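Local structure of putative 6-phosphogluconolactonase (Neisseria gonorrhoeae, 3LHI) at residues 217-220 against 225-228; 160-165 against 180-185; 63-68 against 88-93; 28-31 against 35-38; 112-117 against 172-177. The protein probably hydrolyses 6-phosphogluconolactone to 6-phosphogluconate, the second step of the oxidative branch of the pentose phosphate pathway. All blocks are in the same frame, centred on the assembly; numbering follows the deposited sequence. Where two conformers were deposited one is given.

Contact 1: 217-220 against 225-228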
loop_
_atom_site.group_PDB
_atom_site.type_symbol
_atom_site.label_atom_id
_atom_site.label_comp_id
_atom_site.label_asym_id
_atom_site.label_seq_id
_atom_site.Cartn_x
_atom_site.Cartn_y
_atom_site.Cartn_z
ATOM N N LEU A 217 7.873 -6.572 10.788
ATOM C CA LEU A 217 8.800 -5.459 10.947
ATOM C C LEU A 217 8.096 -4.108 10.993
ATOM O O LEU A 217 8.665 -3.109 11.463
ATOM C CB LEU A 217 9.870 -5.464 9.863
ATOM C CG LEU A 217 10.672 -6.773 9.724
ATOM C CD1 LEU A 217 11.711 -6.579 8.617
ATOM C CD2 LEU A 217 11.230 -7.251 11.070
ATOM N N VAL A 218 6.879 -4.055 10.432
ATOM C CA VAL A 218 6.028 -2.889 10.516
ATOM C C VAL A 218 5.286 -2.888 11.835
ATOM O O VAL A 218 5.280 -1.876 12.517
ATOM C CB VAL A 218 5.047 -2.861 9.329
ATOM C CG1 VAL A 218 4.044 -1.665 9.479
ATOM C CG2 VAL A 218 5.771 -2.861 7.947
ATOM N N LEU A 219 4.674 -4.000 12.211
ATOM C CA LEU A 219 3.861 -4.116 13.431
ATOM C C LEU A 219 4.679 -3.786 14.676
ATOM O O LEU A 219 4.168 -3.177 15.627
ATOM C CB LEU A 219 3.257 -5.529 13.555
ATOM C CG LEU A 219 2.254 -5.933 12.483
ATOM C CD1 LEU A 219 1.856 -7.413 12.676
ATOM C CD2 LEU A 219 1.016 -5.034 12.512
ATOM N N ASN A 220 5.955 -4.138 14.638
ATOM C CA ASN A 220 6.872 -4.002 15.775
ATOM C C ASN A 220 7.812 -2.782 15.702
ATOM O O ASN A 220 8.673 -2.581 16.574
ATOM C CB ASN A 220 7.652 -5.340 15.947
ATOM C CG ASN A 220 6.739 -6.496 16.412
ATOM O OD1 ASN A 220 6.399 -6.522 17.588
ATOM N ND2 ASN A 220 6.306 -7.431 15.486
ATOM N N ASN A 225 1.796 2.626 14.748
ATOM C CA ASN A 225 0.572 2.098 15.341
ATOM C C ASN A 225 -0.404 1.750 14.223
ATOM O O ASN A 225 -1.201 2.583 13.801
ATOM C CB ASN A 225 -0.062 3.145 16.239
ATOM C CG ASN A 225 -1.372 2.636 16.895
ATOM O OD1 ASN A 225 -1.510 1.434 17.191
ATOM N ND2 ASN A 225 -2.324 3.552 17.121
ATOM N N CYS A 226 -0.340 0.509 13.746
ATOM C CA CYS A 226 -1.165 0.070 12.613
ATOM C C CYS A 226 -2.628 -0.145 12.982
ATOM O O CYS A 226 -2.937 -0.878 13.945
ATOM C CB CYS A 226 -0.672 -1.259 12.022
ATOM S SG CYS A 226 0.875 -1.216 11.218
ATOM N N HIS A 227 -3.524 0.444 12.190
ATOM C CA HIS A 227 -4.972 0.243 12.388
ATOM C C HIS A 227 -5.375 -0.958 11.499
ATOM O O HIS A 227 -5.342 -0.832 10.283
ATOM C CB HIS A 227 -5.694 1.531 11.975
ATOM C CG HIS A 227 -5.189 2.756 12.673
ATOM N ND1 HIS A 227 -5.691 3.142 13.900
ATOM C CD2 HIS A 227 -4.228 3.665 12.342
ATOM C CE1 HIS A 227 -5.069 4.244 14.298
ATOM N NE2 HIS A 227 -4.179 4.587 13.370
ATOM N N VAL A 228 -5.730 -2.102 12.109
ATOM C CA VAL A 228 -5.926 -3.346 11.401
ATOM C C VAL A 228 -7.440 -3.616 11.262
ATOM O O VAL A 228 -8.177 -3.551 12.258
ATOM C CB VAL A 228 -5.212 -4.543 12.072
ATOM C CG1 VAL A 228 -5.404 -5.785 11.186
ATOM C CG2 VAL A 228 -3.717 -4.218 12.368
HETATM O O HOH W 1 1.969 -1.320 14.295
#
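C226 puts its thiol against V218 and L219 where the last turn of helix 215-219 meets the start of strand 226-231. This helix belongs to a beta-alpha-beta crossover: strands 188-194 and 226-231 run parallel and side by side, and helices 196-206 and 215-219 fill the connection. The contact is small and apolar. V218 CG1 lies 3.6 Å from C226 SG, and L219 CD2 reaches the same sulfur at 4.0 Å. C226 has two conformers, so these distances hold for one of them. In V218 the touching methyl stands anti to the backbone N (chi1 175°), which places CG1 beside the carbonyl carbon, where it meets the thiol. L219 does not point straight at the strand either, yet its CD2 branch reaches the thiol. A compact, weakly polar cysteine suits this buried meeting of helix and strand, while branched aliphatic chains provide the opposing methyls. Farther out, F202 and A205 of helix 196-206 pack on L219, L180 and I183 pack on V218, and C226 pairs through its backbone with V4. N220 is the first residue beyond the helix, and its ND2 turns back to bond S216 O. A water also spans the two backbones: it accepts from C226 N at 3.0 Å and can donate to L219 O at 3.2 Å.

Contact 2: 160-165 against 180-185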
loop_
_atom_site.group_PDB
_atom_site.type_symbol
_atom_site.label_atom_id
_atom_site.label_comp_id
_atom_site.label_asym_id
_atom_site.label_seq_id
_atom_site.Cartn_x
_atom_site.Cartn_y
_atom_site.Cartn_z
ATOM N N GLY A 160 16.969 7.181 4.147
ATOM C CA GLY A 160 15.565 7.549 3.966
ATOM C C GLY A 160 15.009 7.206 2.607
ATOM O O GLY A 160 13.975 7.762 2.237
ATOM N N VAL A 161 15.680 6.355 1.831
ATOM C CA VAL A 161 15.263 6.088 0.460
ATOM C C VAL A 161 13.873 5.430 0.476
ATOM O O VAL A 161 13.567 4.537 1.294
ATOM C CB VAL A 161 16.291 5.233 -0.320
ATOM C CG1 VAL A 161 15.716 4.732 -1.675
ATOM C CG2 VAL A 161 17.592 6.036 -0.442
ATOM N N ALA A 162 12.969 5.950 -0.327
ATOM C CA ALA A 162 11.563 5.619 -0.179
ATOM C C ALA A 162 11.119 4.373 -0.956
ATOM O O ALA A 162 10.114 3.768 -0.566
ATOM C CB ALA A 162 10.707 6.796 -0.612
ATOM N N LEU A 163 11.766 4.097 -2.088
ATOM C CA LEU A 163 11.295 3.053 -2.998
ATOM C C LEU A 163 12.473 2.160 -3.350
ATOM O O LEU A 163 13.630 2.633 -3.443
ATOM C CB LEU A 163 10.706 3.636 -4.291
ATOM C CG LEU A 163 9.501 4.538 -4.113
ATOM C CD1 LEU A 163 9.056 5.186 -5.456
ATOM C CD2 LEU A 163 8.308 3.818 -3.468
ATOM N N VAL A 164 12.182 0.890 -3.560
ATOM C CA VAL A 164 13.190 -0.160 -3.780
ATOM C C VAL A 164 12.650 -1.164 -4.838
ATOM O O VAL A 164 11.478 -1.528 -4.806
ATOM C CB VAL A 164 13.515 -0.910 -2.451
ATOM C CG1 VAL A 164 12.238 -1.506 -1.842
ATOM C CG2 VAL A 164 14.605 -1.986 -2.665
ATOM N N HIS A 165 13.524 -1.605 -5.743
ATOM C CA HIS A 165 13.233 -2.732 -6.645
ATOM C C HIS A 165 13.372 -4.021 -5.878
ATOM O O HIS A 165 14.411 -4.291 -5.286
ATOM C CB HIS A 165 14.217 -2.690 -7.808
ATOM C CG HIS A 165 14.253 -3.931 -8.638
ATOM N ND1 HIS A 165 15.436 -4.406 -9.187
ATOM C CD2 HIS A 165 13.294 -4.840 -8.933
ATOM C CE1 HIS A 165 15.147 -5.516 -9.857
ATOM N NE2 HIS A 165 13.872 -5.815 -9.685
ATOM N N LEU A 180 10.678 -0.133 4.204
ATOM C CA LEU A 180 10.274 -0.113 5.591
ATOM C C LEU A 180 10.289 1.307 6.178
ATOM O O LEU A 180 9.358 1.700 6.891
ATOM C CB LEU A 180 11.132 -1.067 6.406
ATOM C CG LEU A 180 10.781 -1.184 7.870
ATOM C CD1 LEU A 180 9.350 -1.610 8.151
ATOM C CD2 LEU A 180 11.791 -2.126 8.538
ATOM N N ASP A 181 11.341 2.058 5.849
ATOM C CA ASP A 181 11.449 3.455 6.337
ATOM C C ASP A 181 10.284 4.282 5.872
ATOM O O ASP A 181 9.727 5.080 6.649
ATOM C CB ASP A 181 12.784 4.056 5.873
ATOM C CG ASP A 181 12.960 5.488 6.291
ATOM O OD1 ASP A 181 12.571 6.381 5.515
ATOM O OD2 ASP A 181 13.525 5.676 7.366
ATOM N N ALA A 182 9.932 4.180 4.613
ATOM C CA ALA A 182 8.840 4.955 4.050
ATOM C C ALA A 182 7.525 4.607 4.747
ATOM O O ALA A 182 6.732 5.512 5.054
ATOM C CB ALA A 182 8.718 4.744 2.506
ATOM N N ILE A 183 7.287 3.327 4.980
ATOM C CA ILE A 183 6.080 2.897 5.675
ATOM C C ILE A 183 6.036 3.424 7.068
ATOM O O ILE A 183 5.023 3.996 7.508
ATOM C CB ILE A 183 5.980 1.325 5.670
ATOM C CG1 ILE A 183 5.826 0.837 4.245
ATOM C CG2 ILE A 183 4.896 0.818 6.624
ATOM C CD1 ILE A 183 5.967 -0.731 4.085
ATOM N N ALA A 184 7.161 3.291 7.783
ATOM C CA ALA A 184 7.225 3.654 9.185
ATOM C C ALA A 184 7.010 5.156 9.404
ATOM O O ALA A 184 6.551 5.529 10.494
ATOM C CB ALA A 184 8.547 3.220 9.791
ATOM N N HIS A 185 7.366 5.966 8.419
ATOM C CA HIS A 185 7.263 7.422 8.535
ATOM C C HIS A 185 6.010 7.994 7.905
ATOM O O HIS A 185 5.852 9.208 7.712
ATOM C CB HIS A 185 8.530 8.122 8.023
ATOM C CG HIS A 185 9.712 7.831 8.864
ATOM N ND1 HIS A 185 10.429 6.659 8.732
ATOM C CD2 HIS A 185 10.239 8.495 9.925
ATOM C CE1 HIS A 185 11.383 6.634 9.660
ATOM N NE2 HIS A 185 11.287 7.740 10.392
HETATM O O HOH W 2 11.528 6.598 2.986
#
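A182 and D181 of the short helix 180-184 bear on A162 and G160, in the chain leading into strand 163-166. The CB of A182 points at the other segment and comes within 3.5 Å of A162 O, while the two alanine CB atoms are 4.2 Å apart. Such small side chains allow the helix backbone to come close, the alanine CA atoms being 5.1 Å from each other. D181 works nearer the surface. Its CG stands anti to the backbone N (chi1 178°), and OD1 comes to 3.6 Å from G160 CA. Water 2 can donate to D181 OD1 (2.7 Å) and to G160 O, so the acidic group is linked to a backbone carbonyl without a direct bond. G160 has positive phi, a conformation that glycine adopts easily. At the far end of the helix, H185 ND1 donates to D181 O at 2.7 Å and 164°, with the oxygen lying in the imidazole plane; H185 N binds the same carbonyl. T179 OG1 joins both sides, accepting from A182 N and bonding V161 O. The whole is a helix that follows the second of two antiparallel strands, 163-166 and 175-178, and folds back on the entry to the first, within an alpha/beta fold.

Contact 3: 63-68 against 88-93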
loop_
_atom_site.group_PDB
_atom_site.type_symbol
_atom_site.label_atom_id
_atom_site.label_comp_id
_atom_site.label_asym_id
_atom_site.label_seq_id
_atom_site.Cartn_x
_atom_site.Cartn_y
_atom_site.Cartn_z
ATOM N N VAL A 63 -5.867 15.834 -3.163
ATOM C CA VAL A 63 -5.348 14.564 -2.669
ATOM C C VAL A 63 -4.584 13.898 -3.790
ATOM O O VAL A 63 -5.088 13.737 -4.918
ATOM C CB VAL A 63 -6.481 13.650 -2.203
ATOM C CG1 VAL A 63 -5.922 12.293 -1.716
ATOM C CG2 VAL A 63 -7.307 14.338 -1.120
ATOM N N GLY A 64 -3.346 13.520 -3.517
ATOM C CA GLY A 64 -2.574 12.668 -4.416
ATOM C C GLY A 64 -2.792 11.231 -4.024
ATOM O O GLY A 64 -2.864 10.941 -2.843
ATOM N N ILE A 65 -2.952 10.356 -5.020
ATOM C CA ILE A 65 -3.101 8.927 -4.776
ATOM C C ILE A 65 -1.977 8.202 -5.498
ATOM O O ILE A 65 -1.640 8.508 -6.641
ATOM C CB ILE A 65 -4.491 8.377 -5.258
ATOM C CG1 ILE A 65 -5.601 9.095 -4.510
ATOM C CG2 ILE A 65 -4.543 6.833 -4.999
ATOM C CD1 ILE A 65 -7.006 8.659 -4.863
ATOM N N THR A 66 -1.404 7.229 -4.811
ATOM C CA THR A 66 -0.351 6.418 -5.358
ATOM C C THR A 66 -0.441 5.014 -4.759
ATOM O O THR A 66 -1.401 4.654 -4.083
ATOM C CB THR A 66 1.010 7.067 -5.042
ATOM O OG1 THR A 66 2.030 6.504 -5.905
ATOM C CG2 THR A 66 1.443 6.959 -3.553
ATOM N N LEU A 67 0.571 4.219 -5.069
ATOM C CA LEU A 67 0.663 2.835 -4.649
ATOM C C LEU A 67 1.716 2.555 -3.616
ATOM O O LEU A 67 2.788 3.170 -3.662
ATOM C CB LEU A 67 1.000 1.975 -5.877
ATOM C CG LEU A 67 0.024 2.008 -7.012
ATOM C CD1 LEU A 67 0.570 1.346 -8.283
ATOM C CD2 LEU A 67 -1.251 1.353 -6.577
ATOM N N ALA A 68 1.455 1.594 -2.759
ATOM C CA ALA A 68 2.470 1.097 -1.812
ATOM C C ALA A 68 3.510 0.250 -2.552
ATOM O O ALA A 68 4.652 0.128 -2.079
ATOM C CB ALA A 68 1.806 0.240 -0.743
ATOM N N TYR A 88 -11.071 0.681 -10.068
ATOM C CA TYR A 88 -11.920 0.596 -8.904
ATOM C C TYR A 88 -11.918 1.765 -7.967
ATOM O O TYR A 88 -12.835 1.897 -7.179
ATOM C CB TYR A 88 -11.616 -0.697 -8.155
ATOM C CG TYR A 88 -11.864 -2.005 -8.900
ATOM C CD1 TYR A 88 -13.146 -2.485 -9.097
ATOM C CD2 TYR A 88 -10.801 -2.786 -9.339
ATOM C CE1 TYR A 88 -13.356 -3.686 -9.692
ATOM C CE2 TYR A 88 -11.023 -3.997 -9.939
ATOM C CZ TYR A 88 -12.307 -4.450 -10.059
ATOM O OH TYR A 88 -12.481 -5.720 -10.629
ATOM N N LEU A 89 -10.867 2.585 -7.982
ATOM C CA LEU A 89 -10.766 3.722 -7.067
ATOM C C LEU A 89 -10.907 5.079 -7.747
ATOM O O LEU A 89 -11.569 5.942 -7.193
ATOM C CB LEU A 89 -9.412 3.649 -6.313
ATOM C CG LEU A 89 -9.171 4.796 -5.284
ATOM C CD1 LEU A 89 -10.275 4.917 -4.210
ATOM C CD2 LEU A 89 -7.763 4.563 -4.613
ATOM N N LEU A 90 -10.261 5.273 -8.888
ATOM C CA LEU A 90 -10.233 6.605 -9.522
ATOM C C LEU A 90 -11.477 6.801 -10.380
ATOM O O LEU A 90 -11.430 6.833 -11.608
ATOM C CB LEU A 90 -8.962 6.804 -10.321
ATOM C CG LEU A 90 -7.646 6.660 -9.531
ATOM C CD1 LEU A 90 -6.464 6.852 -10.456
ATOM C CD2 LEU A 90 -7.562 7.592 -8.314
ATOM N N LYS A 91 -12.580 6.924 -9.672
ATOM C CA LYS A 91 -13.943 6.988 -10.224
ATOM C C LYS A 91 -14.770 7.692 -9.182
ATOM O O LYS A 91 -14.367 7.897 -8.046
ATOM C CB LYS A 91 -14.491 5.604 -10.525
ATOM C CG LYS A 91 -14.706 4.800 -9.308
ATOM C CD LYS A 91 -15.193 3.390 -9.613
ATOM C CE LYS A 91 -15.690 2.745 -8.282
ATOM N NZ LYS A 91 -15.599 1.278 -8.225
ATOM N N ASN A 92 -16.029 8.030 -9.542
ATOM C CA ASN A 92 -16.899 8.755 -8.620
ATOM C C ASN A 92 -16.160 10.043 -8.165
ATOM O O ASN A 92 -15.488 10.653 -8.987
ATOM C CB ASN A 92 -17.361 7.874 -7.461
ATOM C CG ASN A 92 -18.178 6.684 -7.916
ATOM O OD1 ASN A 92 -19.057 6.810 -8.775
ATOM N ND2 ASN A 92 -17.892 5.517 -7.339
ATOM N N LYS A 93 -16.300 10.450 -6.912
ATOM C CA LYS A 93 -15.720 11.696 -6.479
ATOM C C LYS A 93 -14.160 11.628 -6.538
ATOM O O LYS A 93 -13.510 12.624 -6.805
ATOM C CB LYS A 93 -16.172 12.025 -5.057
ATOM C CG LYS A 93 -17.701 12.118 -4.851
ATOM C CD LYS A 93 -18.263 13.230 -5.503
ATOM C CE LYS A 93 -19.729 13.532 -4.926
ATOM N NZ LYS A 93 -20.374 14.592 -5.699
#
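K91 NZ, bonded to Y88 O at 3.0 Å and to N51 OD1, ties down the loop whose L89 and L90 touch I65 of strand 63-71. The ammonium approaches Y88 O from above the carbonyl plane, 36° out of it, and so not along a lone pair. A long, flexible lysine suits this task, since its amine can fold back over its own chain and still reach the neighbouring helix 47-54. The contact itself is purely aliphatic. I65 and L89 reach for each other tip to tip, I65 CG2 lying 4.0 Å from L89 CD2. By contrast, I65 and L90 slide past one another in opposite directions, and the closest pair is I65 CD1 with L90 CD2 at 3.7 Å. The fully extended isoleucine (chi2 -180°) carries CD1 far enough from the strand to meet both leucines, and its beta-branch supplies a second methyl for L89. L90 centres an inverse gamma turn, and here L89 and L90 both reach I65. F50 and L53 of helix 47-54 pack on L89, V85 of helix 81-88 on L90, and W99 on both I65 and L90; the loop thus runs through the crossover from helix 81-88 to the parallel strand 98-99.

Contact 4: 28-31 against 35-38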
loop_
_atom_site.group_PDB
_atom_site.type_symbol
_atom_site.label_atom_id
_atom_site.label_comp_id
_atom_site.label_asym_id
_atom_site.label_seq_id
_atom_site.Cartn_x
_atom_site.Cartn_y
_atom_site.Cartn_z
ATOM N N GLY A 28 -8.200 14.929 8.024
ATOM C CA GLY A 28 -7.301 15.547 9.006
ATOM C C GLY A 28 -6.067 16.150 8.351
ATOM O O GLY A 28 -5.662 17.276 8.701
ATOM N N ALA A 29 -5.480 15.445 7.360
ATOM C CA ALA A 29 -4.384 15.970 6.594
ATOM C C ALA A 29 -4.799 17.194 5.793
ATOM O O ALA A 29 -4.109 18.204 5.800
ATOM C CB ALA A 29 -3.790 14.900 5.709
ATOM N N LEU A 30 -5.950 17.167 5.141
ATOM C CA LEU A 30 -6.436 18.292 4.388
ATOM C C LEU A 30 -6.646 19.520 5.330
ATOM O O LEU A 30 -6.293 20.626 4.964
ATOM C CB LEU A 30 -7.761 17.985 3.686
ATOM C CG LEU A 30 -7.621 17.023 2.493
ATOM C CD1 LEU A 30 -9.024 16.497 2.127
ATOM C CD2 LEU A 30 -6.921 17.648 1.281
ATOM N N ASP A 31 -7.196 19.286 6.516
ATOM C CA ASP A 31 -7.421 20.350 7.494
ATOM C C ASP A 31 -6.070 20.947 7.928
ATOM O O ASP A 31 -5.963 22.159 8.122
ATOM C CB ASP A 31 -8.130 19.805 8.721
ATOM C CG ASP A 31 -9.583 19.464 8.464
ATOM O OD1 ASP A 31 -10.113 19.867 7.421
ATOM O OD2 ASP A 31 -10.157 18.786 9.363
ATOM N N GLY A 35 -3.602 19.628 1.753
ATOM C CA GLY A 35 -3.331 18.572 0.785
ATOM C C GLY A 35 -3.041 17.320 1.537
ATOM O O GLY A 35 -2.764 17.326 2.718
ATOM N N ALA A 36 -3.192 16.193 0.824
ATOM C CA ALA A 36 -2.935 14.877 1.422
ATOM C C ALA A 36 -2.435 13.952 0.363
ATOM O O ALA A 36 -2.760 14.138 -0.822
ATOM C CB ALA A 36 -4.194 14.315 2.055
ATOM N N VAL A 37 -1.652 12.964 0.764
ATOM C CA VAL A 37 -1.198 11.873 -0.120
ATOM C C VAL A 37 -1.631 10.552 0.494
ATOM O O VAL A 37 -1.343 10.265 1.665
ATOM C CB VAL A 37 0.297 11.926 -0.374
ATOM C CG1 VAL A 37 0.768 10.659 -1.184
ATOM C CG2 VAL A 37 0.667 13.233 -1.080
ATOM N N LEU A 38 -2.355 9.761 -0.316
ATOM C CA LEU A 38 -2.833 8.433 0.055
ATOM C C LEU A 38 -2.068 7.385 -0.791
ATOM O O LEU A 38 -2.013 7.504 -2.041
ATOM C CB LEU A 38 -4.312 8.351 -0.362
ATOM C CG LEU A 38 -4.998 6.979 -0.276
ATOM C CD1 LEU A 38 -5.100 6.558 1.202
ATOM C CD2 LEU A 38 -6.363 6.956 -0.939
#
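A29 and A36 face each other across a tight turn that links helix 11-33 to strand 36-40, the second half of a beta-alpha-beta crossover from strand 3-8, parallel in the same sheet but not adjacent. Both CB atoms point toward the opposite segment, but the methyls meet at an angle, A29 CB lying 3.7 Å from A36 CB. Alanine suits both places: so short a connection brings helix and strand close, and a single methyl from each side is enough for them to touch. L30 approaches differently. Its CA-CB bond does not aim at the strand, but with CG beside the backbone N (chi1 -72°) the CD2 branch swings round and lies over the backbone of G35, 3.7 Å from its CA. The same methyl comes to 4.4 Å from A36 CB, spanning both residues. G35 offers bare, extended backbone to the leucine. Next along, V37 turns to the other side of the sheet, whereas L38 packs on V22 and L26 of the same helix. No hydrogen bond joins the segments; the nearest polar approach brings two acceptors together, A29 O and G35 O, 3.5 Å apart, with the G35 carbonyl directed roughly at the flank of the A29 carbonyl.

Contact 5: 112-117 against 172-177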
loop_
_atom_site.group_PDB
_atom_site.type_symbol
_atom_site.label_atom_id
_atom_site.label_comp_id
_atom_site.label_asym_id
_atom_site.label_seq_id
_atom_site.Cartn_x
_atom_site.Cartn_y
_atom_site.Cartn_z
ATOM N N LEU A 112 10.683 -1.344 -20.027
ATOM C CA LEU A 112 10.586 -1.192 -18.594
ATOM C C LEU A 112 11.768 -1.952 -18.031
ATOM O O LEU A 112 11.843 -3.197 -18.124
ATOM C CB LEU A 112 9.263 -1.767 -18.072
ATOM C CG LEU A 112 8.028 -0.928 -18.407
ATOM C CD1 LEU A 112 6.743 -1.730 -18.010
ATOM C CD2 LEU A 112 8.051 0.465 -17.769
ATOM N N HIS A 113 12.752 -1.212 -17.593
ATOM C CA HIS A 113 13.915 -1.761 -16.933
ATOM C C HIS A 113 13.896 -1.325 -15.480
ATOM O O HIS A 113 13.795 -0.148 -15.231
ATOM C CB HIS A 113 15.176 -1.230 -17.597
ATOM C CG HIS A 113 15.183 -1.404 -19.073
ATOM N ND1 HIS A 113 15.346 -2.629 -19.671
ATOM C CD2 HIS A 113 14.911 -0.525 -20.063
ATOM C CE1 HIS A 113 15.246 -2.487 -20.980
ATOM N NE2 HIS A 113 14.968 -1.219 -21.245
ATOM N N PRO A 114 13.984 -2.283 -14.550
ATOM C CA PRO A 114 13.721 -1.953 -13.139
ATOM C C PRO A 114 14.503 -0.742 -12.612
ATOM O O PRO A 114 13.925 0.045 -11.885
ATOM C CB PRO A 114 14.072 -3.244 -12.401
ATOM C CG PRO A 114 13.696 -4.316 -13.338
ATOM C CD PRO A 114 14.072 -3.763 -14.731
ATOM N N ASP A 115 15.780 -0.592 -12.944
ATOM C CA ASP A 115 16.553 0.502 -12.344
ATOM C C ASP A 115 16.001 1.854 -12.807
ATOM O O ASP A 115 15.867 2.811 -12.021
ATOM C CB ASP A 115 18.042 0.429 -12.748
ATOM C CG ASP A 115 18.775 -0.716 -12.096
ATOM O OD1 ASP A 115 18.236 -1.313 -11.143
ATOM O OD2 ASP A 115 19.926 -0.979 -12.528
ATOM N N ALA A 116 15.681 1.928 -14.093
ATOM C CA ALA A 116 15.136 3.160 -14.680
ATOM C C ALA A 116 13.737 3.379 -14.135
ATOM O O ALA A 116 13.348 4.501 -13.915
ATOM C CB ALA A 116 15.116 3.059 -16.209
ATOM N N VAL A 117 12.975 2.303 -13.928
ATOM C CA VAL A 117 11.631 2.429 -13.369
ATOM C C VAL A 117 11.685 3.019 -11.939
ATOM O O VAL A 117 10.909 3.904 -11.592
ATOM C CB VAL A 117 10.883 1.086 -13.442
ATOM C CG1 VAL A 117 9.579 1.143 -12.599
ATOM C CG2 VAL A 117 10.598 0.712 -14.931
ATOM N N PRO A 172 5.161 -13.611 -9.262
ATOM C CA PRO A 172 5.683 -13.077 -10.497
ATOM C C PRO A 172 5.918 -11.572 -10.500
ATOM O O PRO A 172 5.266 -10.845 -9.754
ATOM C CB PRO A 172 4.604 -13.442 -11.520
ATOM C CG PRO A 172 3.389 -13.447 -10.751
ATOM C CD PRO A 172 3.751 -14.045 -9.410
ATOM N N HIS A 173 6.761 -11.161 -11.425
ATOM C CA HIS A 173 7.044 -9.809 -11.825
ATOM C C HIS A 173 8.016 -9.122 -10.852
ATOM O O HIS A 173 7.859 -9.173 -9.653
ATOM C CB HIS A 173 5.795 -8.935 -11.969
ATOM C CG HIS A 173 4.725 -9.528 -12.823
ATOM N ND1 HIS A 173 4.957 -9.888 -14.148
ATOM C CD2 HIS A 173 3.426 -9.831 -12.555
ATOM C CE1 HIS A 173 3.813 -10.361 -14.649
ATOM N NE2 HIS A 173 2.884 -10.365 -13.703
ATOM N N GLU A 174 8.988 -8.447 -11.415
ATOM C CA GLU A 174 9.810 -7.514 -10.647
ATOM C C GLU A 174 8.876 -6.461 -10.098
ATOM O O GLU A 174 7.856 -6.133 -10.716
ATOM C CB GLU A 174 10.890 -6.885 -11.530
ATOM C CG GLU A 174 11.798 -7.869 -12.212
ATOM C CD GLU A 174 12.483 -8.798 -11.249
ATOM O OE1 GLU A 174 12.961 -8.330 -10.186
ATOM O OE2 GLU A 174 12.591 -10.036 -11.531
ATOM N N ARG A 175 9.234 -5.914 -8.940
ATOM C CA ARG A 175 8.395 -4.969 -8.235
ATOM C C ARG A 175 9.131 -3.697 -7.878
ATOM O O ARG A 175 10.381 -3.701 -7.686
ATOM C CB ARG A 175 7.932 -5.580 -6.901
ATOM C CG ARG A 175 7.339 -6.972 -6.981
ATOM C CD ARG A 175 6.110 -7.016 -7.850
ATOM N NE ARG A 175 5.504 -8.359 -7.931
ATOM C CZ ARG A 175 4.597 -8.822 -7.101
ATOM N NH1 ARG A 175 4.106 -8.066 -6.106
ATOM N NH2 ARG A 175 4.100 -10.041 -7.309
ATOM N N ILE A 176 8.353 -2.657 -7.655
ATOM C CA ILE A 176 8.831 -1.463 -7.002
ATOM C C ILE A 176 7.982 -1.319 -5.741
ATOM O O ILE A 176 6.751 -1.338 -5.832
ATOM C CB ILE A 176 8.832 -0.218 -7.942
ATOM C CG1 ILE A 176 9.291 1.028 -7.183
ATOM C CG2 ILE A 176 7.481 -0.007 -8.653
ATOM C CD1 ILE A 176 9.325 2.254 -8.064
ATOM N N SER A 177 8.645 -1.180 -4.579
ATOM C CA SER A 177 8.000 -1.159 -3.261
ATOM C C SER A 177 8.419 0.034 -2.461
ATOM O O SER A 177 9.581 0.457 -2.470
ATOM C CB SER A 177 8.357 -2.371 -2.465
ATOM O OG SER A 177 7.600 -2.538 -1.294
#
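P114 and V117, in the first turn of helix 114-124, pack against E174 and I176 where the chain enters strand 175-178, which runs antiparallel to both its neighbours, 63-71 and 163-166, in the mixed sheet of this alpha/beta fold. Between the segments there is van der Waals packing and no hydrogen bond. P114 and E174 cross obliquely, with P114 CG and E174 CG 4.2 Å apart. The glutamate uses its aliphatic part here; its chain bends at chi2 (-56°), and OE1 bonds T167 OG1 and H165 NE2. Deeper in, I176 CD1 lies 4.2 Å from V117 O; I176 has a second conformer, so this approach is conditional. Proline suits the helix start, where no amide hydrogen is required, and H113 holds the N-cap position before it. Helical bonding begins with V117 N to H113 O at 2.9 Å. The other polar bonds shape the loop before the strand. R175, pointing away from the helix, folds its guanidinium back along the chain, side-on to one carbonyl: NE and NH2 both reach P172 O within the guanidinium plane, NH2 at 2.8 Å, while NH1 bonds S143 OG. P172 CB rests 3.9 Å above the ring plane of H173, offset toward the rim.

All five contacts attach helices or loops to one mixed beta-sheet. Along the chain contact 4 comes first, then contact 3, then contacts 5 and 2, whose segments alternate, and finally contact 1. Contacts 3 and 4, with centres about 13 Å apart, sit on the neighbouring parallel strands 63-71 and 36-40, joined by backbone bonds such as G64 N to A36 O. Contacts 2 and 5, about 16 Å apart, share the antiparallel pair 163-166 and 175-178, which links to the rest through strand 63-71. Contact 1 meets contact 2 through L180 and V218. Contacts 4 and 5 are the farthest apart, about 29 Å between centres, so the contacts are spread across the sheet, from strand 36-40 to strand 175-178.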